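Long-range contacts in hypothetic aldehyde deformylating oxygenase (Sulfolobus tokodaii, PDB 5V4T), which binds iron within a ferritin-like helical fold and probably acts as an oxygenase that removes the formyl group from aldehydes: residues K42-I46 against R97-N101; I28-W32 against S81-L85; V166-F170 against K202-I206. All coordinates share one frame; numbering follows the deposited sequence.

Contact 1: residues K42-I46 against R97-N101; sequences KAKII and RWREN
The side chain of Lys42 lies across one face of the Trp98 indole, a cation-pi contact that joins helix 34-46 to the first turn of helix 98-128 in this ferritin-like fold. The chain bends early, at chi2 (-49°), and then runs on extended over the ring system. Lys42 CD sits almost squarely above the six-membered ring, 3.7 Å from its centroid, in a CH-pi contact. Further out, Lys42 NZ stands over the five-membered ring of Trp98, 3.5 Å from the centroid. Lys42 NZ is also close to Trp98 NE1, but both nitrogens are donors, so the ammonium is held by the pi cloud and not by a hydrogen bond. Lysine suits the place because its methylenes pack on the aromatic surface while its charge can remain near solvent; tryptophan offers a face long enough for both. The other indole face has Arg99 CB above its rim, and Trp98 CZ2 lies 3.6 Å above the plane of the Arg99 guanidinium. Just before the helix, Arg97 is its N-cap residue; Arg97 NH2 bridges to Glu100 OE1 at 2.8 Å and also reaches Asp158. Ile46 approaches the far end of the indole from the opposite direction: its CG1 lies in the ring plane, at the edge, 3.6 Å from Trp98 CH2.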
loop_
_atom_site.group_PDB
_atom_site.type_symbol
_atom_site.label_atom_id
_atom_site.label_comp_id
_atom_site.label_asym_id
_atom_site.label_seq_id
_atom_site.Cartn_x
_atom_site.Cartn_y
_atom_site.Cartn_z
ATOM N N LYS A 42 -3.580 -11.687 -15.406
ATOM C CA LYS A 42 -4.852 -11.615 -14.797
ATOM C C LYS A 42 -5.661 -10.429 -15.252
ATOM O O LYS A 42 -6.857 -10.538 -15.507
ATOM C CB LYS A 42 -4.743 -11.667 -13.272
ATOM C CG LYS A 42 -4.040 -12.891 -12.737
ATOM C CD LYS A 42 -4.520 -14.171 -13.297
ATOM C CE LYS A 42 -3.857 -15.267 -12.511
ATOM N NZ LYS A 42 -4.410 -16.550 -12.987
ATOM N N ALA A 43 -5.022 -9.273 -15.448
ATOM C CA ALA A 43 -5.774 -8.127 -15.909
ATOM C C ALA A 43 -6.342 -8.297 -17.329
ATOM O O ALA A 43 -7.422 -7.803 -17.649
ATOM C CB ALA A 43 -4.947 -6.883 -15.794
ATOM N N LYS A 44 -5.621 -9.008 -18.192
ATOM C CA LYS A 44 -6.088 -9.294 -19.525
ATOM C C LYS A 44 -7.262 -10.275 -19.556
ATOM O O LYS A 44 -8.078 -10.241 -20.481
ATOM C CB LYS A 44 -4.920 -9.784 -20.386
ATOM C CG LYS A 44 -4.029 -8.640 -20.771
ATOM C CD LYS A 44 -3.095 -8.965 -21.940
ATOM C CE LYS A 44 -2.271 -10.161 -21.642
ATOM N NZ LYS A 44 -1.303 -10.476 -22.702
ATOM N N ILE A 45 -7.366 -11.064 -18.499
ATOM C CA ILE A 45 -8.478 -11.974 -18.350
ATOM C C ILE A 45 -9.728 -11.258 -17.972
ATOM O O ILE A 45 -10.738 -11.330 -18.687
ATOM C CB ILE A 45 -8.208 -13.104 -17.359
ATOM C CG1 ILE A 45 -7.180 -14.049 -17.958
ATOM C CG2 ILE A 45 -9.533 -13.867 -17.129
ATOM C CD1 ILE A 45 -6.677 -15.055 -16.977
ATOM N N ILE A 46 -9.640 -10.513 -16.866
ATOM C CA ILE A 46 -10.786 -9.732 -16.333
ATOM C C ILE A 46 -11.150 -8.566 -17.225
ATOM O O ILE A 46 -12.304 -8.287 -17.437
ATOM C CB ILE A 46 -10.477 -9.143 -14.914
ATOM C CG1 ILE A 46 -10.010 -10.183 -13.919
ATOM C CG2 ILE A 46 -11.735 -8.472 -14.367
ATOM C CD1 ILE A 46 -10.977 -11.315 -13.716
ATOM N N ARG A 97 -8.240 -19.889 -6.478
ATOM C CA ARG A 97 -9.223 -18.820 -6.227
ATOM C C ARG A 97 -8.461 -17.500 -6.284
ATOM O O ARG A 97 -8.598 -16.673 -5.372
ATOM C CB ARG A 97 -9.916 -18.962 -4.859
ATOM C CG ARG A 97 -10.723 -20.236 -4.680
ATOM C CD ARG A 97 -11.433 -20.167 -3.356
ATOM N NE ARG A 97 -12.613 -19.280 -3.319
ATOM C CZ ARG A 97 -13.589 -19.451 -2.423
ATOM N NH1 ARG A 97 -13.472 -20.422 -1.576
ATOM N NH2 ARG A 97 -14.699 -18.726 -2.433
ATOM N N TRP A 98 -7.717 -17.273 -7.363
ATOM C CA TRP A 98 -6.871 -16.069 -7.452
ATOM C C TRP A 98 -7.683 -14.768 -7.359
ATOM O O TRP A 98 -7.225 -13.826 -6.686
ATOM C CB TRP A 98 -6.028 -16.114 -8.705
ATOM C CG TRP A 98 -6.803 -16.031 -9.993
ATOM C CD1 TRP A 98 -7.106 -17.076 -10.818
ATOM C CD2 TRP A 98 -7.217 -14.837 -10.690
ATOM N NE1 TRP A 98 -7.725 -16.607 -11.935
ATOM C CE2 TRP A 98 -7.820 -15.247 -11.886
ATOM C CE3 TRP A 98 -7.171 -13.466 -10.403
ATOM C CZ2 TRP A 98 -8.354 -14.342 -12.799
ATOM C CZ3 TRP A 98 -7.751 -12.555 -11.318
ATOM C CH2 TRP A 98 -8.315 -13.015 -12.490
ATOM N N ARG A 99 -8.898 -14.709 -7.906
ATOM C CA ARG A 99 -9.667 -13.441 -7.942
ATOM C C ARG A 99 -9.988 -13.051 -6.509
ATOM O O ARG A 99 -9.678 -11.940 -6.078
ATOM C CB ARG A 99 -10.988 -13.584 -8.696
ATOM C CG ARG A 99 -11.292 -12.707 -9.887
ATOM C CD ARG A 99 -12.578 -13.248 -10.573
ATOM N NE ARG A 99 -12.563 -13.379 -12.044
ATOM C CZ ARG A 99 -12.159 -14.451 -12.760
ATOM N NH1 ARG A 99 -11.684 -15.584 -12.154
ATOM N NH2 ARG A 99 -12.196 -14.372 -14.113
ATOM N N GLU A 100 -10.568 -13.956 -5.751
ATOM C CA GLU A 100 -10.888 -13.631 -4.330
ATOM C C GLU A 100 -9.650 -13.513 -3.418
ATOM O O GLU A 100 -9.642 -12.695 -2.432
ATOM C CB GLU A 100 -11.911 -14.601 -3.791
ATOM C CG GLU A 100 -13.216 -14.261 -4.495
ATOM C CD GLU A 100 -14.389 -15.131 -4.159
ATOM O OE1 GLU A 100 -14.216 -16.316 -3.786
ATOM O OE2 GLU A 100 -15.497 -14.600 -4.310
ATOM N N ASN A 101 -8.618 -14.312 -3.698
ATOM C CA ASN A 101 -7.410 -14.246 -2.887
ATOM C C ASN A 101 -6.640 -12.937 -3.048
ATOM O O ASN A 101 -6.254 -12.296 -2.062
ATOM C CB ASN A 101 -6.520 -15.429 -3.193
ATOM C CG ASN A 101 -7.051 -16.719 -2.559
ATOM O OD1 ASN A 101 -7.924 -16.649 -1.672
ATOM N ND2 ASN A 101 -6.542 -17.905 -3.002
#

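Contact 2: residues I28-W32 against S81-L85; sequences IMDRW and SYIKL
The link between helix 10-23 and helix 34-46 makes a short 3-10 turn here and leans on helix 80-93, with Ile83 at the middle of the contact. Ile28 crosses it at about a right angle, and Ile28 CD1 comes within 3.6 Å of Ile83 CG1. The other branch, Ile83 CG2, lies under one face of the Arg31 guanidinium, 3.7 Å from Arg31 NE. Arg31 reaches there because its chain is fully extended from a CG anti to the backbone N (chi1 -174°), which also lays Arg31 CD over a face of the neighbouring Trp32 indole. The edge of that indole meets the helix backbone: Trp32 CZ2 is 3.6 Å from Ile83 O. Beside it Trp32 CH2 meets Tyr82 CE1 at 3.9 Å, and Tyr82 turns its hydroxyl to His22 O. Arginine and tryptophan suit this seam because each presents a flat group to its neighbours while its N-H groups point elsewhere, to a carboxylate. Asp87, one turn along the helix from Ile83, receives both, through a salt bridge from Arg31 NH2 and a hydrogen bond from Trp32 NE1. Between the two segments the contact is van der Waals, while the Asp87 carboxylate probably fixes how Arg31 and Trp32 are turned.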
loop_
_atom_site.group_PDB
_atom_site.type_symbol
_atom_site.label_atom_id
_atom_site.label_comp_id
_atom_site.label_asym_id
_atom_site.label_seq_id
_atom_site.Cartn_x
_atom_site.Cartn_y
_atom_site.Cartn_z
ATOM N N ILE A 28 14.378 -4.220 -2.564
ATOM C CA ILE A 28 14.086 -5.635 -2.786
ATOM C C ILE A 28 13.038 -5.976 -3.836
ATOM O O ILE A 28 12.546 -7.108 -3.856
ATOM C CB ILE A 28 13.677 -6.335 -1.487
ATOM C CG1 ILE A 28 12.511 -5.595 -0.835
ATOM C CG2 ILE A 28 14.872 -6.487 -0.548
ATOM C CD1 ILE A 28 11.818 -6.433 0.206
ATOM N N MET A 29 12.706 -5.057 -4.731
ATOM C CA MET A 29 11.563 -5.313 -5.626
ATOM C C MET A 29 11.797 -6.423 -6.673
ATOM O O MET A 29 10.817 -7.111 -7.088
ATOM C CB MET A 29 11.066 -4.024 -6.289
ATOM C CG MET A 29 12.009 -3.359 -7.264
ATOM S SD MET A 29 11.318 -1.723 -7.588
ATOM C CE MET A 29 9.592 -2.073 -7.912
ATOM N N ASP A 30 13.065 -6.614 -7.085
ATOM C CA ASP A 30 13.444 -7.796 -7.936
ATOM C C ASP A 30 12.957 -9.145 -7.395
ATOM O O ASP A 30 12.726 -10.088 -8.164
ATOM C CB ASP A 30 14.954 -7.873 -8.108
ATOM C CG ASP A 30 15.484 -6.840 -9.091
ATOM O OD1 ASP A 30 14.737 -5.904 -9.481
ATOM O OD2 ASP A 30 16.661 -6.968 -9.482
ATOM N N ARG A 31 12.830 -9.254 -6.070
ATOM C CA ARG A 31 12.248 -10.463 -5.438
ATOM C C ARG A 31 10.901 -10.868 -6.044
ATOM O O ARG A 31 10.576 -12.060 -6.176
ATOM C CB ARG A 31 12.084 -10.263 -3.919
ATOM C CG ARG A 31 11.629 -11.497 -3.164
ATOM C CD ARG A 31 11.517 -11.164 -1.672
ATOM N NE ARG A 31 11.108 -12.295 -0.876
ATOM C CZ ARG A 31 11.920 -13.119 -0.218
ATOM N NH1 ARG A 31 13.231 -12.991 -0.257
ATOM N NH2 ARG A 31 11.407 -14.100 0.488
ATOM N N TRP A 32 10.126 -9.858 -6.418
ATOM C CA TRP A 32 8.771 -10.061 -6.871
ATOM C C TRP A 32 8.600 -9.630 -8.333
ATOM O O TRP A 32 7.514 -9.241 -8.778
ATOM C CB TRP A 32 7.815 -9.255 -5.950
ATOM C CG TRP A 32 7.907 -9.640 -4.504
ATOM C CD1 TRP A 32 7.641 -10.871 -3.943
ATOM C CD2 TRP A 32 8.210 -8.761 -3.423
ATOM N NE1 TRP A 32 7.838 -10.810 -2.577
ATOM C CE2 TRP A 32 8.200 -9.530 -2.239
ATOM C CE3 TRP A 32 8.584 -7.431 -3.344
ATOM C CZ2 TRP A 32 8.470 -8.984 -0.999
ATOM C CZ3 TRP A 32 8.852 -6.883 -2.110
ATOM C CH2 TRP A 32 8.813 -7.669 -0.946
ATOM N N SER A 81 7.589 -8.671 7.970
ATOM C CA SER A 81 6.159 -8.908 7.730
ATOM C C SER A 81 5.713 -8.345 6.373
ATOM O O SER A 81 4.755 -8.868 5.754
ATOM C CB SER A 81 5.303 -8.337 8.870
ATOM O OG SER A 81 5.429 -9.146 10.076
ATOM N N TYR A 82 6.364 -7.286 5.910
ATOM C CA TYR A 82 6.057 -6.750 4.564
ATOM C C TYR A 82 6.515 -7.728 3.506
ATOM O O TYR A 82 5.853 -7.996 2.492
ATOM C CB TYR A 82 6.768 -5.402 4.403
ATOM C CG TYR A 82 6.637 -4.777 3.052
ATOM C CD1 TYR A 82 7.434 -5.160 1.989
ATOM C CD2 TYR A 82 5.676 -3.784 2.834
ATOM C CE1 TYR A 82 7.299 -4.555 0.764
ATOM C CE2 TYR A 82 5.540 -3.187 1.595
ATOM C CZ TYR A 82 6.323 -3.566 0.587
ATOM O OH TYR A 82 6.175 -2.939 -0.625
ATOM N N ILE A 83 7.713 -8.279 3.720
ATOM C CA ILE A 83 8.208 -9.283 2.786
ATOM C C ILE A 83 7.269 -10.514 2.697
ATOM O O ILE A 83 6.966 -11.005 1.603
ATOM C CB ILE A 83 9.688 -9.651 3.154
ATOM C CG1 ILE A 83 10.582 -8.446 2.951
ATOM C CG2 ILE A 83 10.145 -10.818 2.332
ATOM C CD1 ILE A 83 11.929 -8.506 3.635
ATOM N N LYS A 84 6.754 -10.965 3.845
ATOM C CA LYS A 84 5.772 -12.040 3.904
ATOM C C LYS A 84 4.482 -11.685 3.156
ATOM O O LYS A 84 3.884 -12.503 2.473
ATOM C CB LYS A 84 5.475 -12.352 5.350
ATOM C CG LYS A 84 4.648 -13.594 5.514
ATOM C CD LYS A 84 4.712 -14.097 6.940
ATOM C CE LYS A 84 4.165 -15.515 6.948
ATOM N NZ LYS A 84 3.766 -15.903 8.317
ATOM N N LEU A 85 4.024 -10.445 3.307
ATOM C CA LEU A 85 2.799 -10.065 2.656
ATOM C C LEU A 85 2.897 -10.241 1.177
ATOM O O LEU A 85 2.030 -10.810 0.554
ATOM C CB LEU A 85 2.436 -8.592 3.030
ATOM C CG LEU A 85 1.195 -8.008 2.337
ATOM C CD1 LEU A 85 -0.043 -8.643 2.846
ATOM C CD2 LEU A 85 1.148 -6.510 2.624
#

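Contact 3: residues V166-F170 against K202-I206; sequences VEELF and KKARI
Lys202 NZ is gripped by two waters, each of which also donates to Glu167. Water 1 accepts from Lys202 NZ at 2.9 Å and donates to the backbone Glu167 O at 2.8 Å. Water 2 takes a second bond from Lys202 NZ, at 3.0 Å, and donates to the carboxylate Glu167 OE2 at 2.7 Å. The opposite charges are therefore joined through solvent, Glu167 OE2 and Lys202 NZ standing 5.0 Å apart. To get there the lysine runs extended over Phe170, whose ring is swung toward the partner helix by a CG anti to the backbone N (chi1 -178°). Lys202 CD lies over one ring face, 3.8 Å from the Phe170 centroid, as a CH-pi contact. With an alanine at the position of Phe170 the lysine methylenes would lose the ring beneath them, which would probably leave the ammonium less firmly directed toward its waters. Val166 and Ile206, branched and apolar, fill the space beside this chain: Val166 CG1 meets Ile206 CG1 at 4.0 Å, and Val166 also packs on helix 98-128. Lysine suits this position, where a long apolar stem can span the seam and its ammonium can reach water. The local helix axes approach no closer than 11.2 Å and run nearly antiparallel, at 160°, a pairing characteristic of helical bundles such as the ferritin-like fold.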
loop_
_atom_site.group_PDB
_atom_site.type_symbol
_atom_site.label_atom_id
_atom_site.label_comp_id
_atom_site.label_asym_id
_atom_site.label_seq_id
_atom_site.Cartn_x
_atom_site.Cartn_y
_atom_site.Cartn_z
ATOM N N VAL A 166 -9.929 -11.499 5.165
ATOM C CA VAL A 166 -9.572 -10.198 5.733
ATOM C C VAL A 166 -9.133 -10.406 7.183
ATOM O O VAL A 166 -8.122 -9.884 7.618
ATOM C CB VAL A 166 -10.670 -9.139 5.561
ATOM C CG1 VAL A 166 -10.307 -7.858 6.286
ATOM C CG2 VAL A 166 -10.854 -8.859 4.078
ATOM N N GLU A 167 -9.950 -11.139 7.929
ATOM C CA GLU A 167 -9.667 -11.397 9.331
ATOM C C GLU A 167 -8.331 -12.138 9.504
ATOM O O GLU A 167 -7.547 -11.867 10.448
ATOM C CB GLU A 167 -10.846 -12.134 9.964
ATOM C CG GLU A 167 -12.082 -11.254 10.049
ATOM C CD GLU A 167 -13.372 -11.938 10.462
ATOM O OE1 GLU A 167 -13.545 -13.147 10.258
ATOM O OE2 GLU A 167 -14.264 -11.208 10.927
ATOM N N GLU A 168 -8.022 -13.082 8.615
ATOM C CA GLU A 168 -6.804 -13.870 8.741
ATOM C C GLU A 168 -5.568 -13.104 8.463
ATOM O O GLU A 168 -4.556 -13.311 9.099
ATOM C CB GLU A 168 -6.887 -15.123 7.840
ATOM C CG GLU A 168 -7.973 -16.041 8.388
ATOM C CD GLU A 168 -8.284 -17.218 7.490
ATOM O OE1 GLU A 168 -7.617 -17.337 6.424
ATOM O OE2 GLU A 168 -9.242 -17.960 7.859
ATOM N N LEU A 169 -5.667 -12.137 7.547
ATOM C CA LEU A 169 -4.513 -11.417 7.082
ATOM C C LEU A 169 -4.296 -10.092 7.818
ATOM O O LEU A 169 -3.183 -9.584 7.836
ATOM C CB LEU A 169 -4.677 -11.109 5.602
ATOM C CG LEU A 169 -4.597 -12.334 4.675
ATOM C CD1 LEU A 169 -5.228 -11.975 3.353
ATOM C CD2 LEU A 169 -3.149 -12.688 4.513
ATOM N N PHE A 170 -5.302 -9.645 8.514
ATOM C CA PHE A 170 -5.164 -8.396 9.228
ATOM C C PHE A 170 -3.980 -8.401 10.238
ATOM O O PHE A 170 -3.288 -7.405 10.339
ATOM C CB PHE A 170 -6.481 -8.055 9.921
ATOM C CG PHE A 170 -6.459 -6.752 10.664
ATOM C CD1 PHE A 170 -6.559 -5.554 9.975
ATOM C CD2 PHE A 170 -6.383 -6.720 12.049
ATOM C CE1 PHE A 170 -6.485 -4.336 10.646
ATOM C CE2 PHE A 170 -6.371 -5.501 12.707
ATOM C CZ PHE A 170 -6.386 -4.330 11.999
ATOM N N LYS A 202 -10.491 -2.020 8.909
ATOM C CA LYS A 202 -10.858 -3.442 8.758
ATOM C C LYS A 202 -12.359 -3.605 8.884
ATOM O O LYS A 202 -12.984 -4.241 8.066
ATOM C CB LYS A 202 -10.156 -4.266 9.805
ATOM C CG LYS A 202 -10.396 -5.790 9.727
ATOM C CD LYS A 202 -10.065 -6.434 11.058
ATOM C CE LYS A 202 -10.828 -7.703 11.241
ATOM N NZ LYS A 202 -10.574 -8.223 12.614
ATOM N N LYS A 203 -12.959 -3.044 9.938
ATOM C CA LYS A 203 -14.387 -3.105 10.132
ATOM C C LYS A 203 -15.161 -2.500 8.987
ATOM O O LYS A 203 -16.126 -3.068 8.463
ATOM C CB LYS A 203 -14.760 -2.417 11.458
ATOM C CG LYS A 203 -14.322 -3.271 12.616
ATOM C CD LYS A 203 -14.822 -2.725 13.935
ATOM C CE LYS A 203 -14.698 -3.783 15.019
ATOM N NZ LYS A 203 -15.274 -3.294 16.321
ATOM N N ALA A 204 -14.687 -1.368 8.486
ATOM C CA ALA A 204 -15.351 -0.691 7.356
ATOM C C ALA A 204 -15.317 -1.544 6.090
ATOM O O ALA A 204 -16.301 -1.630 5.396
ATOM C CB ALA A 204 -14.622 0.615 7.096
ATOM N N ARG A 205 -14.178 -2.165 5.796
ATOM C CA ARG A 205 -14.060 -2.978 4.588
ATOM C C ARG A 205 -14.928 -4.197 4.711
ATOM O O ARG A 205 -15.643 -4.555 3.753
ATOM C CB ARG A 205 -12.644 -3.384 4.247
ATOM C CG ARG A 205 -11.630 -2.218 4.180
ATOM C CD ARG A 205 -12.038 -1.049 3.259
ATOM N NE ARG A 205 -10.989 0.019 3.275
ATOM C CZ ARG A 205 -11.087 1.235 2.680
ATOM N NH1 ARG A 205 -12.215 1.581 2.070
ATOM N NH2 ARG A 205 -10.072 2.121 2.717
ATOM N N ILE A 206 -14.910 -4.823 5.883
ATOM C CA ILE A 206 -15.809 -5.960 6.123
ATOM C C ILE A 206 -17.272 -5.582 6.018
ATOM O O ILE A 206 -18.069 -6.310 5.419
ATOM C CB ILE A 206 -15.507 -6.663 7.464
ATOM C CG1 ILE A 206 -14.143 -7.337 7.376
ATOM C CG2 ILE A 206 -16.658 -7.616 7.810
ATOM C CD1 ILE A 206 -13.599 -7.842 8.683
HETATM O O HOH W 1 -8.401 -10.062 12.415
HETATM O O HOH W 2 -13.424 -9.255 12.584
#

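From the N terminus, residues 28-32 come first, in the link after helix 10-23, and residues 42-46 follow near the end of helix 34-46. Helix 49-67, which carries the iron ligand Glu57, lies within both loops. Contact 2 closes first, at residues 81-85 on helix 80-93, and contact 1 afterwards, at residues 97-101, so the two cross. Together they fasten either end of the 28-46 region to successive helices, 80-93 and 98-128. Helices 98-128 and 132-155 then supply Glu111, Glu145 and His148 to the iron. Contact 3 follows in series, joining helices 159-179 and 191-211, with 31 residues, mostly helical, between its segments. None of the three touches another.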